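Local coordinates for protein glycosyl hydrolase (Aspergillus fumigatus, PDB 2X8R) that probably cleaves the beta-1,4 linkages of bacterial peptidoglycan as a secreted family 25 lysozyme (acetylmuramidase) built on a TIM-barrel-like fold, at residues A20-D24 against G25-V29; T42-N45 against S46-G50; K68-G71 against S72-A75. All blocks are in the same frame, centred on the assembly; numbering follows the deposited sequence.

Contact 1 of 3, residues A20-D24 against G25-V29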
loop_
_atom_site.group_PDB
_atom_site.type_symbol
_atom_site.label_atom_id
_atom_site.label_comp_id
_atom_site.label_asym_id
_atom_site.label_seq_id
_atom_site.Cartn_x
_atom_site.Cartn_y
_atom_site.Cartn_z
ATOM N N ALA A 20 -4.885 4.588 21.017
ATOM C CA ALA A 20 -3.894 5.658 21.217
ATOM C C ALA A 20 -3.535 6.377 19.920
ATOM O O ALA A 20 -3.424 7.613 19.884
ATOM C CB ALA A 20 -2.643 5.134 21.878
ATOM N N ALA A 21 -3.336 5.605 18.846
ATOM C CA ALA A 21 -3.071 6.223 17.532
ATOM C C ALA A 21 -4.232 7.103 17.104
ATOM O O ALA A 21 -4.023 8.235 16.651
ATOM C CB ALA A 21 -2.820 5.146 16.495
ATOM N N LYS A 22 -5.456 6.610 17.283
ATOM C CA LYS A 22 -6.641 7.387 16.884
ATOM C C LYS A 22 -6.740 8.691 17.728
ATOM O O LYS A 22 -7.002 9.768 17.198
ATOM C CB LYS A 22 -7.925 6.523 16.990
ATOM C CG LYS A 22 -9.248 7.246 16.524
ATOM C CD LYS A 22 -9.712 6.763 15.172
ATOM C CE LYS A 22 -11.089 7.251 14.747
ATOM N NZ LYS A 22 -11.222 8.692 14.915
ATOM N N LYS A 23 -6.459 8.584 19.015
ATOM C CA LYS A 23 -6.539 9.757 19.905
ATOM C C LYS A 23 -5.520 10.791 19.435
ATOM O O LYS A 23 -5.734 11.996 19.556
ATOM C CB LYS A 23 -6.291 9.332 21.354
ATOM C CG LYS A 23 -6.437 10.430 22.432
ATOM C CD LYS A 23 -7.698 11.322 22.249
ATOM C CE LYS A 23 -8.898 10.885 23.103
ATOM N NZ LYS A 23 -8.725 11.378 24.515
ATOM N N ASP A 24 -4.395 10.298 18.925
ATOM C CA ASP A 24 -3.294 11.139 18.481
ATOM C C ASP A 24 -3.431 11.621 17.027
ATOM O O ASP A 24 -2.536 12.286 16.518
ATOM C CB ASP A 24 -1.985 10.384 18.706
ATOM C CG ASP A 24 -0.773 11.318 18.921
ATOM O OD1 ASP A 24 -0.924 12.544 19.230
ATOM O OD2 ASP A 24 0.344 10.788 18.778
ATOM N N GLY A 25 -4.578 11.348 16.394
ATOM C CA GLY A 25 -4.907 11.944 15.095
ATOM C C GLY A 25 -4.853 10.973 13.917
ATOM O O GLY A 25 -5.174 11.357 12.799
ATOM N N ALA A 26 -4.447 9.732 14.172
ATOM C CA ALA A 26 -4.366 8.734 13.075
ATOM C C ALA A 26 -5.799 8.362 12.687
ATOM O O ALA A 26 -6.646 8.073 13.573
ATOM C CB ALA A 26 -3.571 7.485 13.519
ATOM N N GLN A 27 -6.073 8.334 11.391
ATOM C CA GLN A 27 -7.437 8.037 10.945
ATOM C C GLN A 27 -7.496 6.815 10.079
ATOM O O GLN A 27 -8.588 6.311 9.792
ATOM C CB GLN A 27 -8.017 9.235 10.200
ATOM C CG GLN A 27 -8.015 10.530 11.017
ATOM C CD GLN A 27 -8.963 10.482 12.188
ATOM O OE1 GLN A 27 -8.761 11.188 13.189
ATOM N NE2 GLN A 27 -9.983 9.659 12.093
ATOM N N PHE A 28 -6.332 6.364 9.627
ATOM C CA PHE A 28 -6.304 5.184 8.770
ATOM C C PHE A 28 -5.034 4.415 8.959
ATOM O O PHE A 28 -3.995 4.951 9.383
ATOM C CB PHE A 28 -6.425 5.565 7.269
ATOM C CG PHE A 28 -5.222 6.337 6.713
ATOM C CD1 PHE A 28 -4.198 5.656 6.040
ATOM C CD2 PHE A 28 -5.149 7.727 6.822
ATOM C CE1 PHE A 28 -3.103 6.370 5.513
ATOM C CE2 PHE A 28 -4.056 8.455 6.314
ATOM C CZ PHE A 28 -3.027 7.760 5.648
ATOM N N VAL A 29 -5.105 3.155 8.590
ATOM C CA VAL A 29 -3.908 2.299 8.676
ATOM C C VAL A 29 -3.931 1.222 7.584
ATOM O O VAL A 29 -4.978 0.626 7.315
ATOM C CB VAL A 29 -3.835 1.626 10.081
ATOM C CG1 VAL A 29 -5.060 0.742 10.353
ATOM C CG2 VAL A 29 -2.534 0.846 10.286
#

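Contact 2 of 3, residues T42-N45 against S46-G50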
loop_
_atom_site.group_PDB
_atom_site.type_symbol
_atom_site.label_atom_id
_atom_site.label_comp_id
_atom_site.label_asym_id
_atom_site.label_seq_id
_atom_site.Cartn_x
_atom_site.Cartn_y
_atom_site.Cartn_z
ATOM N N THR A 42 1.121 -13.191 10.025
ATOM C CA THR A 42 0.363 -13.834 11.101
ATOM C C THR A 42 -0.214 -12.891 12.152
ATOM O O THR A 42 -0.975 -13.347 13.036
ATOM C CB THR A 42 1.227 -14.900 11.830
ATOM O OG1 THR A 42 2.487 -14.331 12.218
ATOM C CG2 THR A 42 1.498 -16.093 10.870
ATOM N N VAL A 43 0.147 -11.621 12.065
ATOM C CA VAL A 43 -0.412 -10.590 12.955
ATOM C C VAL A 43 -1.482 -9.805 12.246
ATOM O O VAL A 43 -2.223 -9.097 12.898
ATOM C CB VAL A 43 0.671 -9.628 13.527
ATOM C CG1 VAL A 43 0.083 -8.804 14.656
ATOM C CG2 VAL A 43 1.843 -10.446 14.051
ATOM N N PHE A 44 -1.641 -10.009 10.942
ATOM C CA PHE A 44 -2.660 -9.271 10.194
ATOM C C PHE A 44 -4.050 -9.315 10.858
ATOM O O PHE A 44 -4.703 -8.283 11.052
ATOM C CB PHE A 44 -2.769 -9.815 8.753
ATOM C CG PHE A 44 -3.957 -9.251 8.016
ATOM C CD1 PHE A 44 -3.844 -8.027 7.370
ATOM C CD2 PHE A 44 -5.189 -9.910 8.024
ATOM C CE1 PHE A 44 -4.944 -7.452 6.712
ATOM C CE2 PHE A 44 -6.306 -9.346 7.384
ATOM C CZ PHE A 44 -6.170 -8.119 6.714
ATOM N N ASN A 45 -4.518 -10.509 11.215
ATOM C CA ASN A 45 -5.879 -10.630 11.751
ATOM C C ASN A 45 -6.060 -9.814 13.039
ATOM O O ASN A 45 -7.066 -9.066 13.180
ATOM C CB ASN A 45 -6.261 -12.104 11.946
ATOM C CG ASN A 45 -6.535 -12.830 10.614
ATOM O OD1 ASN A 45 -6.959 -12.225 9.643
ATOM N ND2 ASN A 45 -6.259 -14.124 10.575
ATOM N N SER A 46 -5.080 -9.928 13.941
ATOM C CA SER A 46 -5.135 -9.198 15.212
ATOM C C SER A 46 -5.107 -7.665 14.973
ATOM O O SER A 46 -5.887 -6.908 15.582
ATOM C CB SER A 46 -4.027 -9.672 16.165
ATOM O OG SER A 46 -2.767 -9.383 15.671
ATOM N N HIS A 47 -4.249 -7.236 14.048
ATOM C CA HIS A 47 -4.151 -5.804 13.706
ATOM C C HIS A 47 -5.448 -5.276 13.091
ATOM O O HIS A 47 -5.961 -4.240 13.496
ATOM C CB HIS A 47 -3.009 -5.584 12.716
ATOM C CG HIS A 47 -1.655 -5.592 13.352
ATOM N ND1 HIS A 47 -0.495 -5.855 12.660
ATOM C CD2 HIS A 47 -1.280 -5.326 14.625
ATOM C CE1 HIS A 47 0.544 -5.751 13.468
ATOM N NE2 HIS A 47 0.096 -5.409 14.664
ATOM N N TYR A 48 -5.977 -6.012 12.119
ATOM C CA TYR A 48 -7.135 -5.584 11.366
ATOM C C TYR A 48 -8.354 -5.491 12.280
ATOM O O TYR A 48 -9.102 -4.536 12.195
ATOM C CB TYR A 48 -7.326 -6.562 10.211
ATOM C CG TYR A 48 -8.231 -6.134 9.069
ATOM C CD1 TYR A 48 -7.687 -5.510 7.961
ATOM C CD2 TYR A 48 -9.594 -6.458 9.057
ATOM C CE1 TYR A 48 -8.467 -5.197 6.865
ATOM C CE2 TYR A 48 -10.406 -6.110 7.963
ATOM C CZ TYR A 48 -9.812 -5.462 6.884
ATOM O OH TYR A 48 -10.516 -5.082 5.739
ATOM N N THR A 49 -8.505 -6.450 13.194
ATOM C CA THR A 49 -9.592 -6.374 14.172
ATOM C C THR A 49 -9.386 -5.215 15.117
ATOM O O THR A 49 -10.348 -4.477 15.424
ATOM C CB THR A 49 -9.663 -7.682 14.952
ATOM O OG1 THR A 49 -9.848 -8.760 14.019
ATOM C CG2 THR A 49 -10.824 -7.670 15.943
ATOM N N GLY A 50 -8.151 -5.064 15.596
ATOM C CA GLY A 50 -7.841 -3.946 16.508
ATOM C C GLY A 50 -8.163 -2.604 15.853
ATOM O O GLY A 50 -8.778 -1.714 16.478
HETATM O O HOH W 1 -3.332 -12.213 13.894
#

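Contact 3 of 3, residues K68-G71 against S72-A75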
loop_
_atom_site.group_PDB
_atom_site.type_symbol
_atom_site.label_atom_id
_atom_site.label_comp_id
_atom_site.label_asym_id
_atom_site.label_seq_id
_atom_site.Cartn_x
_atom_site.Cartn_y
_atom_site.Cartn_z
ATOM N N LYS A 68 8.549 -14.680 -8.198
ATOM C CA LYS A 68 8.008 -15.959 -7.676
ATOM C C LYS A 68 6.755 -16.453 -8.404
ATOM O O LYS A 68 6.372 -17.649 -8.278
ATOM C CB LYS A 68 7.704 -15.851 -6.179
ATOM C CG LYS A 68 8.916 -15.655 -5.286
ATOM C CD LYS A 68 9.932 -16.807 -5.462
ATOM C CE LYS A 68 11.218 -16.475 -4.720
ATOM N NZ LYS A 68 12.255 -17.541 -4.903
ATOM N N SER A 69 6.082 -15.554 -9.119
ATOM C CA SER A 69 4.824 -15.898 -9.811
ATOM C C SER A 69 4.369 -14.733 -10.657
ATOM O O SER A 69 4.982 -13.659 -10.621
ATOM C CB SER A 69 3.721 -16.211 -8.765
ATOM O OG SER A 69 3.151 -14.990 -8.312
ATOM N N THR A 70 3.257 -14.915 -11.359
ATOM C CA THR A 70 2.658 -13.820 -12.124
ATOM C C THR A 70 2.033 -12.834 -11.168
ATOM O O THR A 70 1.810 -13.165 -9.999
ATOM C CB THR A 70 1.577 -14.294 -13.096
ATOM O OG1 THR A 70 0.489 -14.898 -12.382
ATOM C CG2 THR A 70 2.153 -15.305 -14.101
ATOM N N GLY A 71 1.764 -11.631 -11.675
ATOM C CA GLY A 71 1.074 -10.574 -10.883
ATOM C C GLY A 71 -0.333 -11.012 -10.469
ATOM O O GLY A 71 -0.758 -10.790 -9.313
ATOM N N SER A 72 -1.032 -11.687 -11.374
ATOM C CA SER A 72 -2.390 -12.155 -11.088
ATOM C C SER A 72 -2.411 -13.184 -9.956
ATOM O O SER A 72 -3.281 -13.141 -9.063
ATOM C CB SER A 72 -2.950 -12.792 -12.378
ATOM O OG SER A 72 -4.124 -13.538 -12.050
ATOM N N THR A 73 -1.440 -14.112 -9.959
ATOM C CA THR A 73 -1.385 -15.095 -8.850
ATOM C C THR A 73 -1.308 -14.415 -7.472
ATOM O O THR A 73 -2.054 -14.786 -6.522
ATOM C CB THR A 73 -0.221 -16.035 -9.027
ATOM O OG1 THR A 73 -0.476 -16.825 -10.201
ATOM C CG2 THR A 73 -0.061 -16.966 -7.786
ATOM N N GLN A 74 -0.407 -13.438 -7.370
ATOM C CA GLN A 74 -0.206 -12.735 -6.115
ATOM C C GLN A 74 -1.407 -11.878 -5.723
ATOM O O GLN A 74 -1.748 -11.837 -4.527
ATOM C CB GLN A 74 1.105 -11.967 -6.114
ATOM C CG GLN A 74 2.204 -12.999 -5.816
ATOM C CD GLN A 74 3.590 -12.430 -5.805
ATOM O OE1 GLN A 74 3.864 -11.458 -5.125
ATOM N NE2 GLN A 74 4.503 -13.087 -6.531
ATOM N N ALA A 75 -2.037 -11.217 -6.699
ATOM C CA ALA A 75 -3.310 -10.539 -6.467
ATOM C C ALA A 75 -4.373 -11.483 -5.878
ATOM O O ALA A 75 -5.059 -11.112 -4.920
ATOM C CB ALA A 75 -3.827 -9.854 -7.725
HETATM O O HOH W 2 2.111 -17.536 -11.509
#

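Contact 1 of 3, residues A20-D24 against G25-V29
A21 and A26 meet at the turn where the helix stops and the chain enters a strand. A26 N donates to A21 O at 2.9 Å, and G25 N donates to K22 O at 3.0 Å. Together they form a Schellman motif with G25 as the C-prime residue. Both donors stand above the plane of the carbonyl they reach, and G25 N lies 66° out of the plane at K22 O. G25 takes a positive phi of 108°. At these backbone angles a CB would press on D24 O, which suits glycine.

The two methyl groups touch, A21 CB to A26 CB at 3.9 Å. K22 CA-H points almost straight at A26 O, 3.4 Å from K22 CA. A26 O is buried and has no hydrogen-bond partner in the model. The K22 chain runs past the same oxygen, with CD at 3.7 Å from A26 O. The chain bends at chi2 and again at chi4, which turns its end toward the Q27 side chain. The two side chains cross at about a right angle.

The contact is the helix-to-strand turn of the beta-alpha-beta unit formed by strand 3-9, helix 18-23 and strand 26-35. A21 packs on F7 of strand 3-9. Beyond the turn, Q27 bonds through its backbone to Q5 on one neighbouring strand and L57 on the other.

Contact 2 of 3, residues T42-N45 against S46-G50
V43 O accepts from H47 N at 3.0 Å, and the next two bonds of the same i to i+4 pattern, Y48 N to F44 O and T49 N to N45 O, start the helix 44-53. S46 OG also donates to V43 O, at 2.8 Å, so two bonds grip this carbonyl. The S46 hydroxyl lies between its own backbone N and carbonyl carbon (chi1 65°), which turns it back toward the start of the helix. S46 N reaches the carbonyl of T42 through a water. The water accepts from S46 N at 2.9 Å and donates to T42 O at 2.8 Å.

Two pairs of side chains line the first turn. V43 sends its CG1 branch over one face of the H47 imidazole, 3.4 Å from the ring centroid. This is a CH-pi contact. CG1 is placed anti to the backbone N (chi1 -167°), on the side where H47 comes round.

F44 and Y48 lie side by side and point the same way. Their rings are oblique, with planes at 35°, and meet where F44 CZ reaches Y48 CD1 at 3.3 Å. Y48 CB sits over one face of the F44 ring, toward its rim, as a second CH-pi contact. F44, H47 and Y48 all touch I31 of strand 26-35, so this flank of the helix turns toward the sheet.

The chemistry is split. The F44, H47 and Y48 side chains pack on I31. At the N-terminal end of the helix the polar groups have other partners: the water serves S46 N, and D41 OD1 accepts from V43 N and weakly from F44 N. S46 OG adds its second bond to a carbonyl that the helix already uses.

Contact 3 of 3, residues K68-G71 against S72-A75
S69 and Q74 make the tight part of this helix start. Q74 NE2 donates to S69 OG at 2.9 Å, and the hydroxyl lies close to the plane of the amide. S69 OG in turn donates to T70 O at 2.8 Å. One hydroxyl therefore takes a hydrogen from the helix side chain and gives its own to the backbone of the next residue. Its torsion (chi1 82°) sets it facing the helix, where Q74 CG also comes within 3.3 Å of S69 OG. Q74 is extended beyond CG, which carries its amide back past the helix start. Both ends of that amide have further partners: OE1 takes a bond from H62 NE2, and NE2 also donates to R65 O. These bonds fix the rotation of the buried amide.

The other side is looser and wetter. T70 is the N-cap residue, and its side chain crosses that of T73 at about a right angle. T70 OG1 is 3.1 Å from T73 OG1 and 3.2 Å from T73 N. A water accepts from T70 N and is also hydrogen-bonded to T73 OG1, at 3.0 Å. The bond from Q74 N to T70 O is long and weak, at 3.4 Å. The helix pattern is firm one residue later, with A75 N to G71 O at 2.9 Å.

The segment leads from the loop after strand 57-63 into helix 71-79. Helix 112-130 packs beside it: W118 donates to S69 O and touches Q74, while A75 meets F122 and E125.

All three contacts are local, and each lies where a helix begins or ends, at the partly buried outside of the barrel-like fold. Contact 1 ends helix 18-23 at its C-terminus, with backbone bonds and a glycine. Contacts 2 and 3 start helices 44-53 and 71-79, and in both a serine hydroxyl and a water take part. Contact 2 mixes this with aromatic packing, whereas contact 3 is almost wholly polar. Contacts 1 and 2 share strand 26-35: the first runs into it, and the second packs against it. They come within about 6 Å at their nearest atoms. Contacts 1 and 3 lie on opposite sides of the chain's centre.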